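Organophosphorus hydrolase (Pseudomonas pseudoalcaligenes, PDB 4LE6) probably hydrolyses organophosphate triesters such as aryl dialkyl phosphates, using two zinc ions held in a metallo-beta-lactamase fold. Local coordinates at residues A[37-42]-A[125-130]; A[241-246]-A[277-282]. All blocks are in the same frame, centred on the assembly; numbering follows the deposited sequence. Where two conformers were deposited one is given.

The metallo-beta-lactamase fold is a sandwich of two sheets with helices on the outside, and these two contacts sample one half each. Contact 1 joins an outermost strand of one sheet to the turn after helix 118-124, beside the second subunit; contact 2 packs helix 269-286 on strand 240-246 of the other sheet. Their centres lie 22 Å apart, yet they meet across the sandwich, where Leu42 CD2 comes 3.6 Å from Leu242 CB. Contact 1 stands away from the zinc site. Contact 2 is closer to it, the side chain of Trp245 being about 9 Å from a zinc ion and about 7 Å from the side chains of the ligands Asp247 and His294.

Contact 1 (A[37-42]-A[125-130]); sequences YYRMAL and SGYQPE
A Schellman motif ends helix 118-124, and the turn it makes is met by the edge strand 37-42 through Tyr37 and Arg39. CA of Ser125 sits over the middle of the Tyr37 ring, 3.5 Å from its centroid, a CH-pi contact with CA almost directly above the ring centre. CB of Ser125 lies over the same face but displaced toward the root of the ring, 3.5 Å from Tyr37 CG. The rotation of Tyr37 about its first side-chain bond, chi1 70°, brings that face against Ser125.

Gly126, with positive phi, turns the chain out of the helix and leaves the carbonyl of Ser125 facing the strand. Arg39 takes it end-on: NH1 donates to Ser125 O at 2.8 Å and NH2 to the same oxygen at 3.2 Å, the second bond more bent (136° against 156°). The oxygen lies close to the guanidinium plane and is gripped head-on by both terminal nitrogens. Bends at chi2 and chi3 bring the arginine's end round to the turn. Its other partners include Thr48 OG1, for NH2, and the carbonyl oxygen of Thr32 of the second subunit, for NE, which places the contact at the dimer interface; these lateral bonds limit rotation of the group. Tyr127 CE2 approaches NH2 obliquely at 4.0 Å, while the hydroxyl of Tyr127 is hydrogen-bonded to Glu46 and Asn95.

Contact 2 (A[241-246]-A[277-282]); sequences SLLVWG and QRILAE
Trp245 and Leu243, two residues apart on strand 240-246, both point at helix 269-286, and the methyl CG2 of Ile279 is received by the pair of them. It lies 3.7 Å from Trp245 CE3 and 3.8 Å from Leu243 CD2. The two neighbours meet it differently: the side chains of Leu243 and Ile279 cross at about a right angle, whereas those of Trp245 and Ile279 slide past each other in opposite directions. Ile279 can offer this branch because CG2 stands anti to the backbone N, on the side of its carbonyl carbon, with chi1 (measured to CG1) at -67°.

Leu280 CD2 comes in obliquely, 3.7 Å from Trp245 CH2 and 3.8 Å from Trp245 CZ3, so the six-membered ring spans two successive helix positions. The axes of segments 241-246 and 277-282 run nearly antiparallel (158°) and come within 11.7 Å. Helix 269-286 lies in the connection between the adjacent parallel strands 240-246 and 289-292, a beta-alpha-beta crossover on one outer side of the alpha-beta/beta-alpha sandwich. Phe256 touches both Trp245 and Leu280, and Val290 of strand 289-292 also packs on the indole.

All the side chains that meet here do so through carbon atoms, and all four are buried. Cohesion between these two segments therefore comes from dispersion and the exclusion of water.

Contact 1 (A[37-42]-A[125-130])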
loop_
_atom_site.group_PDB
_atom_site.type_symbol
_atom_site.label_atom_id
_atom_site.label_comp_id
_atom_site.label_asym_id
_atom_site.label_seq_id
_atom_site.Cartn_x
_atom_site.Cartn_y
_atom_site.Cartn_z
ATOM N N TYR A 37 -6.784 -8.933 0.406
ATOM C CA TYR A 37 -7.840 -8.171 1.040
ATOM C C TYR A 37 -7.284 -7.151 1.998
ATOM O O TYR A 37 -6.189 -7.324 2.552
ATOM C CB TYR A 37 -8.877 -9.067 1.736
ATOM C CG TYR A 37 -8.407 -9.786 2.986
ATOM C CD1 TYR A 37 -7.825 -11.043 2.909
ATOM C CD2 TYR A 37 -8.589 -9.227 4.245
ATOM C CE1 TYR A 37 -7.419 -11.711 4.042
ATOM C CE2 TYR A 37 -8.183 -9.887 5.386
ATOM C CZ TYR A 37 -7.590 -11.119 5.279
ATOM O OH TYR A 37 -7.185 -11.781 6.416
ATOM N N TYR A 38 -8.037 -6.073 2.171
ATOM C CA TYR A 38 -7.622 -5.014 3.084
ATOM C C TYR A 38 -8.822 -4.376 3.779
ATOM O O TYR A 38 -9.757 -3.950 3.111
ATOM C CB TYR A 38 -6.842 -3.924 2.330
ATOM C CG TYR A 38 -6.371 -2.842 3.254
ATOM C CD1 TYR A 38 -5.267 -3.046 4.062
ATOM C CD2 TYR A 38 -7.043 -1.624 3.357
ATOM C CE1 TYR A 38 -4.831 -2.079 4.934
ATOM C CE2 TYR A 38 -6.604 -0.643 4.240
ATOM C CZ TYR A 38 -5.486 -0.887 5.027
ATOM O OH TYR A 38 -4.980 0.036 5.930
ATOM N N ARG A 39 -8.770 -4.285 5.112
ATOM C CA ARG A 39 -9.885 -3.765 5.906
ATOM C C ARG A 39 -9.728 -2.280 6.251
ATOM O O ARG A 39 -8.644 -1.839 6.639
ATOM C CB ARG A 39 -9.992 -4.547 7.206
ATOM C CG ARG A 39 -11.399 -4.611 7.770
ATOM C CD ARG A 39 -12.160 -5.785 7.192
ATOM N NE ARG A 39 -11.605 -7.047 7.658
ATOM C CZ ARG A 39 -11.873 -8.234 7.126
ATOM N NH1 ARG A 39 -11.322 -9.321 7.641
ATOM N NH2 ARG A 39 -12.688 -8.342 6.085
ATOM N N MET A 40 -10.815 -1.522 6.126
ATOM C CA MET A 40 -10.835 -0.130 6.552
ATOM C C MET A 40 -12.176 0.230 7.175
ATOM O O MET A 40 -13.237 -0.137 6.662
ATOM C CB MET A 40 -10.579 0.800 5.367
ATOM C CG MET A 40 -10.264 2.227 5.777
ATOM S SD MET A 40 -10.159 3.349 4.359
ATOM C CE MET A 40 -11.895 3.614 3.966
ATOM N N ALA A 41 -12.139 0.993 8.255
ATOM C CA ALA A 41 -13.371 1.473 8.853
ATOM C C ALA A 41 -13.837 2.705 8.090
ATOM O O ALA A 41 -13.035 3.515 7.648
ATOM C CB ALA A 41 -13.161 1.808 10.318
ATOM N N LEU A 42 -15.139 2.835 7.910
ATOM C CA LEU A 42 -15.712 4.057 7.364
ATOM C C LEU A 42 -16.941 4.348 8.207
ATOM O O LEU A 42 -18.003 3.789 7.942
ATOM C CB LEU A 42 -16.103 3.856 5.902
ATOM C CG LEU A 42 -16.667 5.113 5.241
ATOM C CD1 LEU A 42 -15.530 5.963 4.681
ATOM C CD2 LEU A 42 -17.638 4.726 4.186
ATOM N N SER A 125 -10.914 -13.068 3.508
ATOM C CA SER A 125 -11.213 -11.951 4.394
ATOM C C SER A 125 -12.231 -12.318 5.490
ATOM O O SER A 125 -12.540 -11.499 6.360
ATOM C CB SER A 125 -11.731 -10.764 3.584
ATOM O OG SER A 125 -13.113 -10.866 3.345
ATOM N N GLY A 126 -12.763 -13.533 5.457
ATOM C CA GLY A 126 -13.626 -14.002 6.540
ATOM C C GLY A 126 -15.123 -13.993 6.252
ATOM O O GLY A 126 -15.944 -14.230 7.149
ATOM N N TYR A 127 -15.486 -13.719 5.003
ATOM C CA TYR A 127 -16.879 -13.772 4.582
ATOM C C TYR A 127 -17.094 -14.931 3.625
ATOM O O TYR A 127 -16.138 -15.523 3.148
ATOM C CB TYR A 127 -17.273 -12.463 3.901
ATOM C CG TYR A 127 -17.393 -11.308 4.856
ATOM C CD1 TYR A 127 -18.451 -11.232 5.748
ATOM C CD2 TYR A 127 -16.429 -10.308 4.894
ATOM C CE1 TYR A 127 -18.568 -10.184 6.636
ATOM C CE2 TYR A 127 -16.546 -9.255 5.775
ATOM C CZ TYR A 127 -17.616 -9.199 6.639
ATOM O OH TYR A 127 -17.733 -8.153 7.520
ATOM N N GLN A 128 -18.354 -15.259 3.352
ATOM C CA GLN A 128 -18.665 -16.252 2.336
ATOM C C GLN A 128 -19.595 -15.611 1.319
ATOM O O GLN A 128 -20.368 -14.717 1.660
ATOM C CB GLN A 128 -19.283 -17.515 2.962
ATOM C CG GLN A 128 -18.288 -18.340 3.804
ATOM C CD GLN A 128 -17.255 -19.094 2.965
ATOM O OE1 GLN A 128 -17.571 -19.634 1.898
ATOM N NE2 GLN A 128 -16.011 -19.144 3.455
ATOM N N PRO A 129 -19.515 -16.056 0.058
ATOM C CA PRO A 129 -20.325 -15.439 -1.000
ATOM C C PRO A 129 -21.827 -15.564 -0.744
ATOM O O PRO A 129 -22.578 -14.662 -1.106
ATOM C CB PRO A 129 -19.926 -16.210 -2.262
ATOM C CG PRO A 129 -19.251 -17.476 -1.774
ATOM C CD PRO A 129 -18.688 -17.178 -0.427
ATOM N N GLU A 130 -22.249 -16.641 -0.088
ATOM C CA GLU A 130 -23.656 -16.818 0.261
ATOM C C GLU A 130 -24.184 -15.690 1.145
ATOM O O GLU A 130 -25.391 -15.494 1.238
ATOM C CB GLU A 130 -23.876 -18.155 0.971
ATOM C CG GLU A 130 -23.681 -19.366 0.071
ATOM C CD GLU A 130 -22.209 -19.698 -0.186
ATOM O OE1 GLU A 130 -21.309 -19.169 0.519
ATOM O OE2 GLU A 130 -21.953 -20.499 -1.106
#

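Contact 2 (A[241-246]-A[277-282])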
loop_
_atom_site.group_PDB
_atom_site.type_symbol
_atom_site.label_atom_id
_atom_site.label_comp_id
_atom_site.label_asym_id
_atom_site.label_seq_id
_atom_site.Cartn_x
_atom_site.Cartn_y
_atom_site.Cartn_z
ATOM N N SER A 241 -17.453 9.634 4.049
ATOM C CA SER A 241 -17.979 9.249 2.747
ATOM C C SER A 241 -16.926 8.523 1.954
ATOM O O SER A 241 -15.750 8.892 1.982
ATOM C CB SER A 241 -18.418 10.483 1.958
ATOM O OG SER A 241 -19.437 11.164 2.643
ATOM N N LEU A 242 -17.368 7.498 1.241
ATOM C CA LEU A 242 -16.524 6.733 0.353
ATOM C C LEU A 242 -17.220 6.597 -0.982
ATOM O O LEU A 242 -18.387 6.205 -1.055
ATOM C CB LEU A 242 -16.238 5.339 0.921
ATOM C CG LEU A 242 -15.521 4.361 -0.024
ATOM C CD1 LEU A 242 -14.160 4.877 -0.456
ATOM C CD2 LEU A 242 -15.349 3.029 0.668
ATOM N N LEU A 243 -16.498 6.926 -2.044
ATOM C CA LEU A 243 -17.040 6.791 -3.383
ATOM C C LEU A 243 -16.331 5.632 -4.063
ATOM O O LEU A 243 -15.128 5.690 -4.309
ATOM C CB LEU A 243 -16.838 8.075 -4.181
ATOM C CG LEU A 243 -17.471 8.055 -5.570
ATOM C CD1 LEU A 243 -18.987 8.215 -5.481
ATOM C CD2 LEU A 243 -16.852 9.151 -6.428
ATOM N N VAL A 244 -17.083 4.571 -4.332
ATOM C CA VAL A 244 -16.555 3.429 -5.056
ATOM C C VAL A 244 -16.806 3.758 -6.505
ATOM O O VAL A 244 -17.948 3.657 -6.981
ATOM C CB VAL A 244 -17.246 2.127 -4.677
ATOM C CG1 VAL A 244 -16.573 0.950 -5.398
ATOM C CG2 VAL A 244 -17.204 1.964 -3.170
ATOM N N TRP A 245 -15.748 4.172 -7.204
ATOM C CA TRP A 245 -15.982 5.019 -8.378
ATOM C C TRP A 245 -15.941 4.294 -9.709
ATOM O O TRP A 245 -16.324 4.854 -10.725
ATOM C CB TRP A 245 -15.113 6.298 -8.373
ATOM C CG TRP A 245 -13.664 6.194 -8.762
ATOM C CD1 TRP A 245 -12.990 5.100 -9.224
ATOM C CD2 TRP A 245 -12.705 7.261 -8.704
ATOM N NE1 TRP A 245 -11.671 5.430 -9.471
ATOM C CE2 TRP A 245 -11.478 6.746 -9.157
ATOM C CE3 TRP A 245 -12.775 8.607 -8.320
ATOM C CZ2 TRP A 245 -10.324 7.528 -9.235
ATOM C CZ3 TRP A 245 -11.631 9.382 -8.404
ATOM C CH2 TRP A 245 -10.422 8.838 -8.856
ATOM N N GLY A 246 -15.503 3.038 -9.697
ATOM C CA GLY A 246 -15.424 2.262 -10.908
ATOM C C GLY A 246 -14.203 2.663 -11.726
ATOM O O GLY A 246 -13.090 2.766 -11.205
ATOM N N GLN A 277 -13.119 14.643 -14.852
ATOM C CA GLN A 277 -12.816 15.987 -14.337
ATOM C C GLN A 277 -13.753 16.377 -13.191
ATOM O O GLN A 277 -13.310 16.845 -12.114
ATOM C CB GLN A 277 -12.914 17.008 -15.458
ATOM C CG GLN A 277 -11.779 16.899 -16.468
ATOM C CD GLN A 277 -10.498 17.600 -16.017
ATOM O OE1 GLN A 277 -10.320 17.922 -14.837
ATOM N NE2 GLN A 277 -9.597 17.839 -16.965
ATOM N N ARG A 278 -15.050 16.149 -13.402
ATOM C CA ARG A 278 -16.039 16.502 -12.388
ATOM C C ARG A 278 -15.863 15.704 -11.098
ATOM O O ARG A 278 -15.868 16.269 -9.980
ATOM C CB ARG A 278 -17.446 16.280 -12.932
ATOM C CG ARG A 278 -18.539 16.531 -11.921
ATOM C CD ARG A 278 -19.894 16.654 -12.602
ATOM N NE ARG A 278 -20.270 15.413 -13.283
ATOM C CZ ARG A 278 -20.840 14.371 -12.690
ATOM N NH1 ARG A 278 -21.145 13.295 -13.401
ATOM N NH2 ARG A 278 -21.110 14.392 -11.393
ATOM N N ILE A 279 -15.736 14.391 -11.241
ATOM C CA ILE A 279 -15.612 13.520 -10.079
ATOM C C ILE A 279 -14.311 13.810 -9.316
ATOM O O ILE A 279 -14.276 13.767 -8.081
ATOM C CB ILE A 279 -15.685 12.038 -10.501
ATOM C CG1 ILE A 279 -17.091 11.702 -11.042
ATOM C CG2 ILE A 279 -15.335 11.099 -9.331
ATOM C CD1 ILE A 279 -18.234 11.931 -10.056
ATOM N N LEU A 280 -13.232 14.094 -10.038
ATOM C CA LEU A 280 -11.968 14.371 -9.357
ATOM C C LEU A 280 -12.117 15.670 -8.586
ATOM O O LEU A 280 -11.734 15.754 -7.404
ATOM C CB LEU A 280 -10.812 14.478 -10.351
ATOM C CG LEU A 280 -10.306 13.164 -10.943
ATOM C CD1 LEU A 280 -9.327 13.467 -12.075
ATOM C CD2 LEU A 280 -9.649 12.293 -9.868
ATOM N N ALA A 281 -12.695 16.677 -9.241
ATOM C CA ALA A 281 -12.896 17.959 -8.574
ATOM C C ALA A 281 -13.716 17.783 -7.286
ATOM O O ALA A 281 -13.338 18.301 -6.224
ATOM C CB ALA A 281 -13.574 18.939 -9.509
ATOM N N GLU A 282 -14.819 17.031 -7.377
ATOM C CA GLU A 282 -15.684 16.791 -6.219
ATOM C C GLU A 282 -14.985 15.998 -5.108
ATOM O O GLU A 282 -15.097 16.328 -3.922
ATOM C CB GLU A 282 -16.953 16.042 -6.668
ATOM C CG GLU A 282 -17.760 15.406 -5.554
ATOM C CD GLU A 282 -19.058 14.788 -6.056
ATOM O OE1 GLU A 282 -19.200 14.604 -7.288
ATOM O OE2 GLU A 282 -19.936 14.489 -5.215
#